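PDB 3DZM: hypothetical conserved protein from Thermus thermophilus, which is of unknown function but forms a calcium-binding beta-barrel that is a major protein of the outer membrane. Local coordinates for residues Gly79-Leu84 with Arg108-Ser113. Residues are numbered along the deposited sequence; the frame is centred on the assembly and turned at random.
Sequences GQNVTL and RYNFFS. With C8E ((hydroxyethyloxy)tri(ethyloxy)octane), chain E.
Asn110 carries its CG opposite its own backbone N (chi1 -163°), and Asn81 turns its CG beside the backbone N (chi1 -69°); both residues already face the same side of the sheet, and these torsions turn their amide ends toward each other. Asn110 ND2 donates to Asn81 OD1 at 2.8 Å, a nearly straight bond whose donor stands above the carbonyl plane of Asn81, while OD1 lies in the amide plane of Asn110. Through the oxygen of the same amide, Asn110 OD1 accepts from Thr83 OG1 at 2.8 Å, nearly in line with the C=O. Asn110 thus bridges two residues of 79-84, and Asn81 ND2 gives a straight bond of 2.8 Å to O21 of the detergent C8E. The Phe112 ring crosses the Asn81 amide obliquely, with Asn81 OD1 at its edge. With alanine at Asn110, Thr83 OG1 would probably lose this acceptor and Asn81 OD1 this donor. These side chains face the barrel interior, where Tyr162 of strand 151-172 reaches Thr83 and Asn110. Val82, Leu84, Tyr109 and Phe111 make an outer surface consistent with facing the membrane; there Leu84 CD1 approaches the Phe111 ring edge, 4.3 Å from CE2. Paired backbone bonds at Gln80-Ser113, Val82-Phe111 and Leu84-Tyr109 join the antiparallel segments, which belong to the hairpin of strands 76-90 and 100-117, with strand 40-50 beside the first and 127-148 beside the second.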
# COMPACT_ATOMS: atom_id res chain seq x y z
N GLY A 79 -7.77 2.93 8.48
CA GLY A 79 -7.46 2.04 7.37
C GLY A 79 -5.97 1.89 7.18
O GLY A 79 -5.23 2.80 7.49
N GLN A 80 -5.52 0.75 6.70
CA GLN A 80 -4.10 0.63 6.40
C GLN A 80 -3.82 -0.30 5.23
O GLN A 80 -4.68 -1.13 4.89
CB GLN A 80 -3.35 0.17 7.62
CG GLN A 80 -3.91 -1.09 8.19
CD GLN A 80 -3.03 -1.66 9.26
OE1 GLN A 80 -2.90 -1.07 10.32
NE2 GLN A 80 -2.44 -2.81 9.00
N ASN A 81 -2.65 -0.13 4.59
CA ASN A 81 -2.14 -1.09 3.59
C ASN A 81 -0.78 -1.53 4.00
O ASN A 81 0.05 -0.69 4.35
CB ASN A 81 -2.07 -0.49 2.19
CG ASN A 81 -3.42 -0.25 1.60
OD1 ASN A 81 -4.19 -1.17 1.40
ND2 ASN A 81 -3.73 0.98 1.32
N VAL A 82 -0.58 -2.84 3.99
CA VAL A 82 0.75 -3.43 4.11
C VAL A 82 1.02 -4.11 2.76
O VAL A 82 0.21 -4.86 2.26
CB VAL A 82 0.85 -4.43 5.31
CG1 VAL A 82 2.25 -5.06 5.38
CG2 VAL A 82 0.55 -3.72 6.58
N THR A 83 2.17 -3.80 2.17
CA THR A 83 2.46 -4.12 0.79
C THR A 83 3.81 -4.78 0.67
O THR A 83 4.84 -4.16 0.98
CB THR A 83 2.53 -2.86 -0.06
OG1 THR A 83 1.46 -1.97 0.30
CG2 THR A 83 2.50 -3.19 -1.55
N LEU A 84 3.82 -6.04 0.23
CA LEU A 84 5.05 -6.76 -0.05
C LEU A 84 5.27 -6.64 -1.52
O LEU A 84 4.36 -6.85 -2.31
CB LEU A 84 4.93 -8.22 0.35
CG LEU A 84 5.29 -8.43 1.81
CD1 LEU A 84 4.28 -7.72 2.65
CD2 LEU A 84 5.31 -9.88 2.15
N ARG A 108 3.30 -7.25 -6.65
CA ARG A 108 3.00 -6.81 -5.27
C ARG A 108 1.98 -7.73 -4.61
O ARG A 108 1.15 -8.36 -5.28
CB ARG A 108 2.34 -5.43 -5.22
CG ARG A 108 3.15 -4.28 -5.66
CD ARG A 108 3.46 -4.35 -7.12
NE ARG A 108 4.91 -4.28 -7.22
CZ ARG A 108 5.52 -3.23 -7.72
NH1 ARG A 108 6.82 -3.18 -7.79
NH2 ARG A 108 4.77 -2.24 -8.16
N TYR A 109 2.04 -7.79 -3.28
CA TYR A 109 1.00 -8.43 -2.49
C TYR A 109 0.61 -7.47 -1.38
O TYR A 109 1.43 -7.12 -0.55
CB TYR A 109 1.45 -9.79 -1.92
CG TYR A 109 2.11 -10.68 -2.95
CD1 TYR A 109 1.38 -11.66 -3.59
CD2 TYR A 109 3.48 -10.52 -3.30
CE1 TYR A 109 1.98 -12.50 -4.55
CE2 TYR A 109 4.09 -11.34 -4.27
CZ TYR A 109 3.33 -12.33 -4.88
OH TYR A 109 3.86 -13.16 -5.83
N ASN A 110 -0.64 -7.04 -1.40
CA ASN A 110 -1.15 -6.10 -0.41
C ASN A 110 -2.11 -6.66 0.61
O ASN A 110 -3.04 -7.43 0.29
CB ASN A 110 -1.84 -4.96 -1.12
CG ASN A 110 -2.03 -3.76 -0.24
OD1 ASN A 110 -1.09 -3.06 0.07
ND2 ASN A 110 -3.26 -3.49 0.13
N PHE A 111 -1.91 -6.25 1.85
CA PHE A 111 -2.87 -6.53 2.92
C PHE A 111 -3.60 -5.26 3.31
O PHE A 111 -3.06 -4.41 3.99
CB PHE A 111 -2.17 -7.28 4.08
CG PHE A 111 -1.48 -8.49 3.63
CD1 PHE A 111 -2.14 -9.71 3.59
CD2 PHE A 111 -0.21 -8.40 3.05
CE1 PHE A 111 -1.51 -10.84 3.08
CE2 PHE A 111 0.42 -9.52 2.53
CZ PHE A 111 -0.22 -10.74 2.54
N PHE A 112 -4.82 -5.12 2.82
CA PHE A 112 -5.68 -4.01 3.17
C PHE A 112 -6.59 -4.33 4.34
O PHE A 112 -7.11 -5.43 4.46
CB PHE A 112 -6.56 -3.60 1.98
CG PHE A 112 -7.72 -2.71 2.37
CD1 PHE A 112 -7.55 -1.35 2.53
CD2 PHE A 112 -8.97 -3.24 2.64
CE1 PHE A 112 -8.59 -0.54 2.89
CE2 PHE A 112 -10.04 -2.42 3.02
CZ PHE A 112 -9.84 -1.07 3.14
N SER A 113 -6.81 -3.34 5.19
CA SER A 113 -7.78 -3.45 6.27
C SER A 113 -8.19 -2.12 6.90
O SER A 113 -7.38 -1.23 7.09
CB SER A 113 -7.28 -4.40 7.36
OG SER A 113 -6.14 -3.87 8.00
C1 C8E E . -2.48 8.64 -12.01
C2 C8E E . -3.01 7.20 -12.05
C3 C8E E . -4.46 7.05 -11.58
C4 C8E E . -5.40 6.64 -12.73
C5 C8E E . -6.69 5.94 -12.27
C6 C8E E . -7.96 6.79 -12.28
C7 C8E E . -8.50 7.07 -10.87
C8 C8E E . -7.76 6.22 -9.82
O9 C8E E . -8.54 5.85 -8.69
C10 C8E E . -8.80 4.46 -8.66
C11 C8E E . -9.08 3.93 -7.25
O12 C8E E . -7.90 3.41 -6.67
C13 C8E E . -7.97 3.33 -5.25
C14 C8E E . -6.60 3.47 -4.58
O15 C8E E . -6.63 4.52 -3.63
C16 C8E E . -5.35 4.87 -3.15
C17 C8E E . -4.85 3.79 -2.18
O18 C8E E . -5.20 4.09 -0.84
C19 C8E E . -6.53 3.72 -0.53
C20 C8E E . -6.66 2.23 -0.79
O21 C8E E . -6.29 1.50 0.35